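Local coordinates for transcriptional regulator, putative (Pseudomonas syringae pv. tomato, PDB 2R5F), which probably acts as a SorC-family DNA-binding transcriptional regulator, the part crystallised here being its putative sugar-binding domain, at residues A[45-50]-A[251-256]; A[59-64]-A[155-160]; A[72-77]-A[109-114]; A[82-87]-A[116-121]; A[89-94]-A[103-108]. All blocks are in the same frame, centred on the assembly; numbering follows the deposited sequence.

Contact 1: A[45-50]-A[251-256]; sequences SAAAHY and VLITDV
I253 lays its branched side chain against A46 and A47 on the facing turn of the helix. Its first torsion (chi1 -56°) sets CG2 anti to the backbone N and CG1 anti to the carbonyl carbon, beside that N, so the two branches reach different residues. CG2 meets A46 CB at 3.9 Å. The longer arm continues extended to CD1, which comes to rest 3.8 Å from A47 CA, touching the helix backbone itself. The small methyls of A46 and A47 let the isoleucine come this close, and the CB of Y50, 4.3 Å from I253 CD1, borders the same arm. These residues join helix 36-54 to strand 251-255, whose local axes approach to 9.2 Å and run roughly antiparallel, as expected where a helix covers a parallel sheet of Rossmann type. The strand is an inner one, bonded through its backbone to strands 24-28 and 226-230, and L230 and V28 extend the apolar layer beneath A47 and A46. One helical turn further on, Y50 has CG anti to its backbone N (chi1 178°), which sends the ring out from the helix toward V251. The two side chains come from opposite directions, and both valine methyls take part: CG1 stands 4.1 Å from Y50 CE1, set obliquely to the ring, whereas CG2 lies 3.5 Å from Y50 OH. That hydroxyl is buried, but it is hydrogen-bonded to NE of R226, at the start of the adjoining strand, which anchors the far end of the tyrosine.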
# COMPACT_ATOMS: atom_id res chain seq x y z
N SER A 45 -10.83 -6.69 -0.59
CA SER A 45 -12.08 -6.70 0.20
C SER A 45 -11.88 -6.48 1.70
O SER A 45 -12.60 -5.69 2.31
CB SER A 45 -12.85 -8.00 -0.03
OG SER A 45 -13.97 -8.01 0.83
N ALA A 46 -10.90 -7.17 2.28
CA ALA A 46 -10.57 -6.99 3.70
C ALA A 46 -10.08 -5.55 3.94
O ALA A 46 -10.42 -4.94 4.95
CB ALA A 46 -9.52 -8.02 4.13
N ALA A 47 -9.30 -5.03 2.99
CA ALA A 47 -8.78 -3.64 3.02
C ALA A 47 -9.90 -2.60 3.03
O ALA A 47 -9.86 -1.64 3.82
CB ALA A 47 -7.85 -3.39 1.83
N ALA A 48 -10.89 -2.80 2.16
CA ALA A 48 -12.05 -1.93 2.11
C ALA A 48 -12.72 -1.85 3.48
O ALA A 48 -13.05 -0.75 3.95
CB ALA A 48 -13.05 -2.40 1.04
N HIS A 49 -12.93 -3.01 4.09
CA HIS A 49 -13.61 -3.13 5.39
C HIS A 49 -12.79 -2.46 6.49
O HIS A 49 -13.33 -1.74 7.31
CB HIS A 49 -13.86 -4.61 5.75
CG HIS A 49 -14.98 -5.26 4.97
ND1 HIS A 49 -15.14 -5.10 3.61
CD2 HIS A 49 -15.96 -6.10 5.37
CE1 HIS A 49 -16.19 -5.80 3.21
NE2 HIS A 49 -16.71 -6.42 4.26
N TYR A 50 -11.48 -2.72 6.50
CA TYR A 50 -10.51 -2.09 7.42
C TYR A 50 -10.64 -0.56 7.42
O TYR A 50 -10.67 0.08 8.48
CB TYR A 50 -9.08 -2.48 7.03
CG TYR A 50 -8.02 -1.83 7.90
CD1 TYR A 50 -7.63 -2.40 9.11
CD2 TYR A 50 -7.42 -0.63 7.52
CE1 TYR A 50 -6.68 -1.79 9.93
CE2 TYR A 50 -6.45 -0.02 8.33
CZ TYR A 50 -6.09 -0.60 9.53
OH TYR A 50 -5.14 0.00 10.33
N VAL A 251 0.55 -2.39 9.49
CA VAL A 251 -0.52 -3.34 9.26
C VAL A 251 -0.22 -4.06 7.95
O VAL A 251 0.14 -3.43 6.94
CB VAL A 251 -1.92 -2.64 9.18
CG1 VAL A 251 -3.09 -3.68 9.07
CG2 VAL A 251 -2.13 -1.69 10.39
N LEU A 252 -0.33 -5.38 7.97
CA LEU A 252 -0.23 -6.15 6.74
C LEU A 252 -1.49 -6.93 6.60
O LEU A 252 -1.88 -7.61 7.54
CB LEU A 252 0.98 -7.10 6.78
CG LEU A 252 1.05 -8.17 5.70
CD1 LEU A 252 1.37 -7.61 4.30
CD2 LEU A 252 2.06 -9.25 6.18
N ILE A 253 -2.13 -6.82 5.44
CA ILE A 253 -3.24 -7.70 5.07
C ILE A 253 -2.77 -8.63 3.95
O ILE A 253 -2.27 -8.16 2.93
CB ILE A 253 -4.47 -6.91 4.61
CG1 ILE A 253 -4.89 -5.90 5.72
CG2 ILE A 253 -5.58 -7.90 4.25
CD1 ILE A 253 -6.03 -4.92 5.28
N THR A 254 -2.90 -9.94 4.18
CA THR A 254 -2.33 -10.92 3.29
C THR A 254 -3.13 -12.21 3.36
O THR A 254 -3.96 -12.39 4.25
CB THR A 254 -0.81 -11.19 3.60
OG1 THR A 254 -0.24 -11.90 2.51
CG2 THR A 254 -0.59 -11.96 4.90
N ASP A 255 -2.89 -13.12 2.44
CA ASP A 255 -3.63 -14.40 2.43
C ASP A 255 -2.97 -15.46 3.31
O ASP A 255 -1.83 -15.27 3.77
CB ASP A 255 -3.74 -14.90 0.98
CG ASP A 255 -2.38 -15.10 0.34
OD1 ASP A 255 -1.71 -14.09 0.07
OD2 ASP A 255 -1.96 -16.26 0.16
N VAL A 256 -3.66 -16.59 3.53
CA VAL A 256 -3.16 -17.70 4.35
C VAL A 256 -1.84 -18.30 3.83
O VAL A 256 -0.94 -18.55 4.59
CB VAL A 256 -4.18 -18.92 4.46
CG1 VAL A 256 -3.66 -19.97 5.43
CG2 VAL A 256 -5.52 -18.50 4.88

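Contact 2: A[59-64]-A[155-160]; sequences DHIGIS and LAIVGI
G62 bonds to the partner strand through both of its backbone polar groups, at the middle of the parallel pairing of strands 60-63 and 155-158. Its N donates to L155 O over 2.9 Å, while its O accepts from I157 N, also at 2.9 Å and almost straight at the hydrogen (172°). The next link is S64 N to I157 O at 3.0 Å; at the other end L155 N reaches H60 O only weakly, at 3.3 Å. The carbonyls of L155 and I157 each receive a further CA-H contact, from I61 and I63 respectively. Past the last backbone bond a water continues the connection: it lies 2.8 Å from S64 OG and donates to G159 O. A sulfate, probably from the crystallisation liquor, sits about 4 Å from G159 at nearest atoms and might mark a pocket at this end of the strands. The polar side chains at the opposite end find partners elsewhere. D59 OD1 is paired with the hydroxyl of T154 and OD2 with the backbone N of S56, whereas H60 ND1 bonds to E88. On one face of the sheet, I61 CG1 lies alongside L155 CD2 at 4.1 Å, and I157 CD1 touches CG2 of both I61 and I63. The isoleucine methyls thus form a continuous apolar strip, which helix 68-75 covers through I70 and helix 101-115 through L111 and L115. Within the sheet, strand 60-63 is flanked on its other edge by strand 88-94, and strand 155-162 by strand 226-230, so this pair lies deep in the interior.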
# COMPACT_ATOMS: atom_id res chain seq x y z
N ASP A 59 -7.50 11.65 9.22
CA ASP A 59 -6.42 10.96 8.49
C ASP A 59 -6.14 11.62 7.13
O ASP A 59 -7.06 11.99 6.41
CB ASP A 59 -6.76 9.48 8.27
CG ASP A 59 -6.30 8.56 9.42
OD1 ASP A 59 -5.31 8.85 10.13
OD2 ASP A 59 -6.94 7.51 9.59
N HIS A 60 -4.86 11.76 6.81
CA HIS A 60 -4.39 12.24 5.52
C HIS A 60 -3.78 11.02 4.86
O HIS A 60 -2.73 10.55 5.29
CB HIS A 60 -3.30 13.29 5.72
CG HIS A 60 -3.76 14.53 6.44
ND1 HIS A 60 -3.78 15.77 5.85
CD2 HIS A 60 -4.23 14.70 7.70
CE1 HIS A 60 -4.23 16.66 6.72
NE2 HIS A 60 -4.50 16.04 7.85
N ILE A 61 -4.45 10.52 3.82
CA ILE A 61 -4.13 9.25 3.21
C ILE A 61 -3.18 9.39 2.02
O ILE A 61 -3.37 10.28 1.20
CB ILE A 61 -5.41 8.56 2.73
CG1 ILE A 61 -6.31 8.25 3.92
CG2 ILE A 61 -5.06 7.31 1.87
CD1 ILE A 61 -7.70 7.88 3.54
N GLY A 62 -2.16 8.54 1.94
CA GLY A 62 -1.32 8.47 0.73
C GLY A 62 -1.55 7.09 0.18
O GLY A 62 -1.68 6.16 0.95
N ILE A 63 -1.65 6.94 -1.14
CA ILE A 63 -1.77 5.60 -1.71
C ILE A 63 -0.77 5.37 -2.85
O ILE A 63 -0.47 6.27 -3.65
CB ILE A 63 -3.21 5.20 -2.21
CG1 ILE A 63 -3.65 6.02 -3.45
CG2 ILE A 63 -4.25 5.25 -1.09
CD1 ILE A 63 -4.77 5.31 -4.30
N SER A 64 -0.26 4.14 -2.91
CA SER A 64 0.55 3.66 -4.03
C SER A 64 -0.35 3.39 -5.24
O SER A 64 -0.83 2.26 -5.43
CB SER A 64 1.25 2.37 -3.60
OG SER A 64 2.27 2.07 -4.54
N LEU A 155 -1.77 7.98 7.13
CA LEU A 155 -2.02 6.60 6.74
C LEU A 155 -1.53 6.37 5.32
O LEU A 155 -2.13 6.89 4.36
CB LEU A 155 -3.51 6.29 6.81
CG LEU A 155 -4.04 4.95 6.25
CD1 LEU A 155 -3.50 3.72 6.96
CD2 LEU A 155 -5.55 4.95 6.31
N ALA A 156 -0.43 5.64 5.17
CA ALA A 156 -0.00 5.21 3.82
C ALA A 156 -0.51 3.83 3.51
O ALA A 156 -0.32 2.92 4.30
CB ALA A 156 1.53 5.29 3.65
N ILE A 157 -1.16 3.68 2.36
CA ILE A 157 -1.61 2.39 1.89
C ILE A 157 -0.78 1.98 0.68
O ILE A 157 -0.77 2.67 -0.34
CB ILE A 157 -3.12 2.43 1.48
CG1 ILE A 157 -3.95 3.14 2.56
CG2 ILE A 157 -3.59 0.99 1.14
CD1 ILE A 157 -5.33 3.37 2.19
N VAL A 158 -0.07 0.87 0.78
CA VAL A 158 0.96 0.51 -0.23
C VAL A 158 0.89 -0.95 -0.64
O VAL A 158 0.60 -1.83 0.19
CB VAL A 158 2.43 0.84 0.26
CG1 VAL A 158 2.61 2.35 0.59
CG2 VAL A 158 2.84 -0.03 1.46
N GLY A 159 1.14 -1.23 -1.91
CA GLY A 159 1.30 -2.59 -2.35
C GLY A 159 2.78 -2.86 -2.20
O GLY A 159 3.55 -1.95 -1.93
N ILE A 160 3.17 -4.11 -2.37
CA ILE A 160 4.57 -4.49 -2.27
C ILE A 160 4.87 -5.27 -3.54
O ILE A 160 4.22 -6.26 -3.82
CB ILE A 160 4.83 -5.32 -0.97
CG1 ILE A 160 4.58 -4.43 0.27
CG2 ILE A 160 6.26 -5.89 -0.91
CD1 ILE A 160 4.17 -5.18 1.51
O HOH W 1 4.18 0.15 -3.92

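Contact 3: A[72-77]-A[109-114]; sequences AMVSHM and QRLATL
V74 stands at the middle of this junction, with its two methyls dividing three residues of helix 101-115 between them. CG1, anti to the backbone N (chi1 168°), projects between L114 and R110; CG2 is turned to L111. The valine crosses each of these side chains at a slant. CG1 meets L114 CD1 at 3.7 Å, and it also lies over one face of the R110 guanidinium, displaced toward the rim of that group, with NH2 3.8 Å away. A bend at chi3 of R110 swings the flat group back across V74 and to the neighbourhood of S75 CA, at the more exposed margin of the contact. M77, a selenomethionine just beyond the end of helix 68-75, crosses L111 at about a right angle. SE lies 3.6 Å from L111 CD1, and the bend at chi3 of M77 (-56°) brings CE to the same methyl. Nearer its root, M77 CG rests 3.8 Å from L114 CD1, so that methyl touches both V74 and M77. On the inward side, CE of the second selenomethionine, M73, approaches L111 CD2 at 4.2 Å, close to where L111 meets V89 of the sheet. No hydrogen bond passes between the two segments; S75 OG instead turns back to A72 O within its own helix. The cohesion is therefore dispersive and hydrophobic, with the arginine offering one face of its guanidinium to V74 CG1; R110 is partly exposed at the margin, so its charge probably need not be buried.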
# COMPACT_ATOMS: atom_id res chain seq x y z
N ALA A 72 -8.09 -3.30 -6.37
CA ALA A 72 -9.09 -4.21 -5.80
C ALA A 72 -9.79 -3.62 -4.55
O ALA A 72 -11.00 -3.73 -4.40
CB ALA A 72 -8.46 -5.57 -5.49
N MSE A 73 -9.03 -2.99 -3.66
CA MSE A 73 -9.64 -2.36 -2.48
C MSE A 73 -10.67 -1.34 -2.91
O MSE A 73 -11.80 -1.40 -2.47
CB MSE A 73 -8.60 -1.71 -1.59
CG MSE A 73 -9.18 -0.94 -0.41
SE MSE A 73 -7.79 0.13 0.43
CE MSE A 73 -7.83 1.69 -0.75
N VAL A 74 -10.29 -0.42 -3.80
CA VAL A 74 -11.20 0.68 -4.16
C VAL A 74 -12.49 0.13 -4.77
O VAL A 74 -13.57 0.58 -4.43
CB VAL A 74 -10.54 1.74 -5.05
CG1 VAL A 74 -11.61 2.71 -5.64
CG2 VAL A 74 -9.50 2.52 -4.25
N SER A 75 -12.37 -0.90 -5.61
CA SER A 75 -13.54 -1.48 -6.27
C SER A 75 -14.48 -2.23 -5.32
O SER A 75 -15.62 -2.52 -5.69
CB SER A 75 -13.12 -2.39 -7.42
OG SER A 75 -12.80 -3.67 -6.92
N HIS A 76 -14.00 -2.51 -4.11
CA HIS A 76 -14.80 -3.14 -3.05
C HIS A 76 -15.46 -2.15 -2.10
O HIS A 76 -16.19 -2.55 -1.20
CB HIS A 76 -13.96 -4.14 -2.24
CG HIS A 76 -13.81 -5.47 -2.89
ND1 HIS A 76 -14.81 -6.42 -2.88
CD2 HIS A 76 -12.79 -6.01 -3.60
CE1 HIS A 76 -14.40 -7.49 -3.55
NE2 HIS A 76 -13.18 -7.26 -4.00
N MSE A 77 -15.18 -0.86 -2.27
CA MSE A 77 -15.81 0.16 -1.42
C MSE A 77 -16.96 0.93 -2.08
O MSE A 77 -17.10 0.94 -3.32
CB MSE A 77 -14.77 1.08 -0.73
CG MSE A 77 -13.60 1.55 -1.55
SE MSE A 77 -12.05 2.20 -0.44
CE MSE A 77 -12.96 3.57 0.62
N GLN A 109 -8.01 9.61 -7.57
CA GLN A 109 -9.17 10.49 -7.66
C GLN A 109 -10.45 9.77 -7.23
O GLN A 109 -11.20 10.29 -6.41
CB GLN A 109 -9.31 11.08 -9.08
CG GLN A 109 -10.49 12.09 -9.22
CD GLN A 109 -10.48 13.20 -8.17
OE1 GLN A 109 -11.22 13.15 -7.17
NE2 GLN A 109 -9.63 14.19 -8.37
N ARG A 110 -10.66 8.57 -7.77
CA ARG A 110 -11.79 7.72 -7.41
C ARG A 110 -11.89 7.55 -5.90
O ARG A 110 -12.95 7.70 -5.37
CB ARG A 110 -11.69 6.36 -8.06
CG ARG A 110 -12.22 6.31 -9.44
CD ARG A 110 -11.93 4.98 -10.08
NE ARG A 110 -12.71 3.90 -9.47
CZ ARG A 110 -12.38 2.61 -9.53
NH1 ARG A 110 -11.28 2.22 -10.16
NH2 ARG A 110 -13.15 1.69 -8.96
N LEU A 111 -10.78 7.27 -5.23
CA LEU A 111 -10.73 7.10 -3.77
C LEU A 111 -11.08 8.37 -2.99
O LEU A 111 -11.77 8.32 -1.98
CB LEU A 111 -9.37 6.53 -3.32
CG LEU A 111 -9.29 6.28 -1.80
CD1 LEU A 111 -10.35 5.27 -1.37
CD2 LEU A 111 -7.88 5.90 -1.28
N ALA A 112 -10.60 9.52 -3.47
CA ALA A 112 -10.98 10.81 -2.90
C ALA A 112 -12.49 11.08 -3.06
O ALA A 112 -13.15 11.63 -2.16
CB ALA A 112 -10.17 11.88 -3.53
N THR A 113 -13.04 10.67 -4.19
CA THR A 113 -14.47 10.84 -4.43
C THR A 113 -15.25 10.02 -3.42
O THR A 113 -16.14 10.56 -2.73
CB THR A 113 -14.84 10.54 -5.89
OG1 THR A 113 -14.26 11.55 -6.71
CG2 THR A 113 -16.36 10.56 -6.12
N LEU A 114 -14.88 8.75 -3.30
CA LEU A 114 -15.48 7.85 -2.33
C LEU A 114 -15.47 8.40 -0.89
O LEU A 114 -16.50 8.38 -0.20
CB LEU A 114 -14.82 6.47 -2.38
CG LEU A 114 -15.24 5.62 -3.59
CD1 LEU A 114 -14.23 4.52 -3.79
CD2 LEU A 114 -16.61 5.05 -3.38

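Contact 4: A[82-87]-A[116-121]; sequences GKQSAQ and NCPAFL
C117 and P118 press against the backbone carbonyls of A86 and Q87, and here carbon meets carbonyl oxygen tightly. C117 CB is 3.2 Å from A86 O, and P118 CD lies 3.3 Å from Q87 O. The sulfur, placed between the backbone N and carbonyl carbon of its own residue (chi1 64°), is directed inward, where SG meets the CB of A86 at 4.3 Å. A86 is the one buried residue among those that touch; its methyl packs on I61 of the sheet. Toward the surface this close packing thins out and one hydrogen bond takes over. Q84 stretches an extended chain past N116 O, with CG 3.5 Å from that oxygen, and crosses P118 at about a right angle. At its end NE2 donates to A86 O at 3.1 Å, which leaves the amide beside C117 CB and P118 CD, at the exposed margin. Farther out, N116 ND2 donates to K83 O over 3.1 Å, the bond between the segments. It is nearly straight at the hydrogen and lies in the asparagine's own amide plane, but the donor stands well above the carbonyl plane, 66° out of it, rather than on a lone pair. The lysine side chain itself leads away from the contact. N116 has positive phi and closes helix 101-115 with a Schellman motif, in which C117 N probably bonds back to A112 O; the loop 82-87, tied also by a backbone bond between S85 and L115, is laid over this helix end, where the chain turns from helix into edge strand 119-120 of the Rossmann-like sheet.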
# COMPACT_ATOMS: atom_id res chain seq x y z
N GLY A 82 -23.58 11.06 2.25
CA GLY A 82 -22.15 11.19 2.03
C GLY A 82 -21.58 12.36 2.80
O GLY A 82 -21.99 13.51 2.59
N LYS A 83 -20.65 12.07 3.72
CA LYS A 83 -19.99 13.09 4.55
C LYS A 83 -18.48 12.79 4.55
O LYS A 83 -18.09 11.67 4.23
CB LYS A 83 -20.58 13.10 5.97
CG LYS A 83 -19.99 14.17 6.91
CD LYS A 83 -20.69 14.24 8.29
CE LYS A 83 -22.08 14.86 8.21
NZ LYS A 83 -22.10 16.21 7.56
N GLN A 84 -17.65 13.78 4.89
CA GLN A 84 -16.19 13.66 4.75
C GLN A 84 -15.57 12.54 5.63
O GLN A 84 -15.73 12.53 6.85
CB GLN A 84 -15.51 15.01 4.97
CG GLN A 84 -14.08 15.09 4.45
CD GLN A 84 -13.54 16.52 4.39
OE1 GLN A 84 -14.22 17.46 4.78
NE2 GLN A 84 -12.32 16.68 3.88
N SER A 85 -14.87 11.61 4.99
CA SER A 85 -14.30 10.46 5.70
C SER A 85 -12.77 10.53 5.84
O SER A 85 -12.17 9.64 6.44
CB SER A 85 -14.71 9.17 5.00
OG SER A 85 -16.09 9.20 4.66
N ALA A 86 -12.16 11.56 5.28
CA ALA A 86 -10.73 11.79 5.41
C ALA A 86 -10.40 13.21 5.06
O ALA A 86 -11.20 13.88 4.40
CB ALA A 86 -9.92 10.81 4.51
N GLN A 87 -9.23 13.68 5.47
CA GLN A 87 -8.71 15.01 5.06
C GLN A 87 -8.26 15.12 3.59
O GLN A 87 -8.55 16.11 2.93
CB GLN A 87 -7.58 15.47 5.99
CG GLN A 87 -7.99 15.69 7.43
CD GLN A 87 -9.12 16.69 7.52
OE1 GLN A 87 -8.89 17.90 7.45
NE2 GLN A 87 -10.34 16.20 7.64
N ASN A 116 -15.10 11.49 -0.05
CA ASN A 116 -15.58 12.88 -0.06
C ASN A 116 -14.54 13.93 0.31
O ASN A 116 -14.83 14.89 1.01
CB ASN A 116 -16.80 13.04 0.84
CG ASN A 116 -17.98 12.29 0.34
OD1 ASN A 116 -18.31 12.36 -0.83
ND2 ASN A 116 -18.65 11.56 1.22
N CYS A 117 -13.32 13.73 -0.14
CA CYS A 117 -12.25 14.64 0.22
C CYS A 117 -11.45 15.09 -1.02
O CYS A 117 -11.70 14.61 -2.14
CB CYS A 117 -11.34 13.96 1.25
SG CYS A 117 -10.51 12.52 0.62
N PRO A 118 -10.56 16.07 -0.85
CA PRO A 118 -9.64 16.46 -1.94
C PRO A 118 -8.59 15.40 -2.34
O PRO A 118 -8.13 14.63 -1.51
CB PRO A 118 -8.96 17.74 -1.41
CG PRO A 118 -9.64 18.11 -0.17
CD PRO A 118 -10.43 16.93 0.34
N ALA A 119 -8.22 15.37 -3.62
CA ALA A 119 -7.17 14.48 -4.13
C ALA A 119 -5.99 15.34 -4.52
O ALA A 119 -6.17 16.45 -4.97
CB ALA A 119 -7.67 13.71 -5.32
N PHE A 120 -4.78 14.82 -4.34
CA PHE A 120 -3.55 15.49 -4.79
C PHE A 120 -2.87 14.47 -5.70
O PHE A 120 -2.45 13.39 -5.25
CB PHE A 120 -2.67 15.94 -3.60
CG PHE A 120 -3.31 17.01 -2.74
CD1 PHE A 120 -3.19 18.35 -3.06
CD2 PHE A 120 -4.08 16.67 -1.64
CE1 PHE A 120 -3.79 19.36 -2.28
CE2 PHE A 120 -4.69 17.66 -0.85
CZ PHE A 120 -4.55 19.00 -1.17
N LEU A 121 -2.83 14.80 -6.99
CA LEU A 121 -2.56 13.87 -8.07
C LEU A 121 -1.26 14.23 -8.80
O LEU A 121 -0.85 15.36 -8.81
CB LEU A 121 -3.70 13.91 -9.11
CG LEU A 121 -5.17 13.79 -8.67
CD1 LEU A 121 -6.07 14.03 -9.85
CD2 LEU A 121 -5.46 12.43 -8.07

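Contact 5: A[89-94]-A[103-108]; sequences VVQLLG and EATLLT
V89 and T108 make the most apolar part of this contact, their side chains sliding past each other in opposite directions. V89 CG1, anti to its own backbone N, touches the threonine methyl CG2 at 3.7 Å and also lies 3.6 Å from T108 O. That same CG2 rests 3.6 Å from Q91 N, so the threonine sits directly upon the strand backbone. Q91 supplies most of the other van der Waals contacts. It crosses T108 at about a right angle, with CB 3.8 Å from T108 OG1, and its extended chain then runs on over the helix until the amide lies near T105 and A104, where NE2 is 4.2 Å from A104 CB. Hydrogen bonding is a separate matter, since none links the two segments and each polar end is satisfied on its own side or by a third element. The Q91 amide is held at both corners: NE2 donates to L93 O at 3.0 Å, with the acceptor close to the amide plane, and OE1 receives the backbone N of L122. Two such bonds fix the rotation of this buried amide, and the one to L93 spans the break in the strand at L92. On the helix, T108 OG1 gives its proton to A104 O at 2.9 Å, and T105 OG1 bonds weakly to A101 O. Strand 89-91 and helix 103-108 run close to antiparallel (169°) with axes 8.8 Å apart, and strand 119-120 then returns parallel beside 88-94: a beta-alpha-beta crossover between neighbouring strands.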
# COMPACT_ATOMS: atom_id res chain seq x y z
N VAL A 89 -6.46 12.54 -0.07
CA VAL A 89 -5.86 11.36 -0.65
C VAL A 89 -4.75 11.88 -1.56
O VAL A 89 -5.01 12.67 -2.47
CB VAL A 89 -6.89 10.53 -1.45
CG1 VAL A 89 -6.22 9.33 -2.16
CG2 VAL A 89 -8.01 10.08 -0.50
N VAL A 90 -3.51 11.48 -1.27
CA VAL A 90 -2.34 11.92 -2.03
C VAL A 90 -1.81 10.74 -2.84
O VAL A 90 -1.69 9.61 -2.34
CB VAL A 90 -1.24 12.50 -1.08
CG1 VAL A 90 0.00 13.02 -1.85
CG2 VAL A 90 -1.86 13.60 -0.20
N GLN A 91 -1.57 10.98 -4.12
CA GLN A 91 -0.92 10.01 -4.98
C GLN A 91 0.55 9.92 -4.58
O GLN A 91 1.24 10.93 -4.62
CB GLN A 91 -1.03 10.46 -6.42
CG GLN A 91 -0.28 9.59 -7.37
CD GLN A 91 -0.77 9.76 -8.78
OE1 GLN A 91 -1.59 10.62 -9.04
NE2 GLN A 91 -0.25 8.97 -9.70
N LEU A 92 1.02 8.72 -4.22
CA LEU A 92 2.39 8.59 -3.68
C LEU A 92 3.45 8.16 -4.68
O LEU A 92 4.61 8.03 -4.30
CB LEU A 92 2.44 7.63 -2.51
CG LEU A 92 1.71 7.93 -1.20
CD1 LEU A 92 1.94 6.75 -0.28
CD2 LEU A 92 2.13 9.21 -0.55
N LEU A 93 3.04 7.89 -5.92
CA LEU A 93 3.94 7.46 -7.00
C LEU A 93 3.32 7.85 -8.33
O LEU A 93 2.14 7.59 -8.57
CB LEU A 93 4.20 5.94 -6.98
CG LEU A 93 4.78 5.28 -8.26
CD1 LEU A 93 6.03 5.94 -8.74
CD2 LEU A 93 5.05 3.79 -8.05
N GLY A 94 4.12 8.46 -9.19
CA GLY A 94 3.68 8.85 -10.52
C GLY A 94 4.81 8.72 -11.52
O GLY A 94 5.98 8.95 -11.18
N GLU A 103 -4.45 5.75 -15.42
CA GLU A 103 -5.23 4.85 -14.59
C GLU A 103 -4.85 4.98 -13.12
O GLU A 103 -5.70 4.79 -12.25
CB GLU A 103 -5.06 3.40 -15.04
CG GLU A 103 -5.33 3.15 -16.54
CD GLU A 103 -6.82 3.18 -16.89
OE1 GLU A 103 -7.66 3.52 -16.02
OE2 GLU A 103 -7.15 2.86 -18.07
N ALA A 104 -3.57 5.27 -12.86
CA ALA A 104 -3.09 5.46 -11.48
C ALA A 104 -3.58 6.79 -10.92
O ALA A 104 -3.95 6.90 -9.75
CB ALA A 104 -1.56 5.38 -11.42
N THR A 105 -3.63 7.80 -11.79
CA THR A 105 -4.22 9.10 -11.43
C THR A 105 -5.73 8.99 -11.13
O THR A 105 -6.20 9.45 -10.08
CB THR A 105 -3.91 10.16 -12.53
OG1 THR A 105 -2.50 10.42 -12.53
CG2 THR A 105 -4.62 11.45 -12.28
N LEU A 106 -6.47 8.37 -12.05
CA LEU A 106 -7.88 8.11 -11.89
C LEU A 106 -8.23 7.32 -10.63
O LEU A 106 -9.28 7.55 -10.02
CB LEU A 106 -8.37 7.33 -13.10
CG LEU A 106 -9.79 6.80 -13.05
CD1 LEU A 106 -10.75 7.97 -13.08
CD2 LEU A 106 -10.04 5.86 -14.21
N LEU A 107 -7.37 6.39 -10.24
CA LEU A 107 -7.60 5.58 -9.04
C LEU A 107 -7.54 6.40 -7.76
O LEU A 107 -8.36 6.22 -6.86
CB LEU A 107 -6.60 4.43 -8.97
CG LEU A 107 -6.84 3.48 -7.80
CD1 LEU A 107 -8.11 2.71 -8.11
CD2 LEU A 107 -5.68 2.51 -7.69
N THR A 108 -6.55 7.28 -7.69
CA THR A 108 -6.35 8.18 -6.56
C THR A 108 -7.56 9.09 -6.42
O THR A 108 -8.04 9.33 -5.31
CB THR A 108 -5.11 9.07 -6.79
OG1 THR A 108 -4.00 8.25 -7.17
CG2 THR A 108 -4.72 9.81 -5.54

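In the fold
All five contacts belong to a single Rossmann-like domain built on one sheet. Contact 2 lies closest to the chain's centre and joins two interior strands; its centre is 13 Å from that of contact 1 and 10 Å from that of contact 5. Contact 1 lies toward the end of the sheet that carries strand 24-28. Contact 5 lies toward the other end, the centres of contacts 1 and 5 being about 20 Å apart. Contacts 3 and 5 share helix 101-115, and contact 4 follows at that helix's C-terminal end. Contact 3 joins helices 68-75 and 101-115 and touches helix 36-54 of contact 1, so the three helices adjoin; it also packs on contact 2. Contact 1 spans 200 residues and encloses the others.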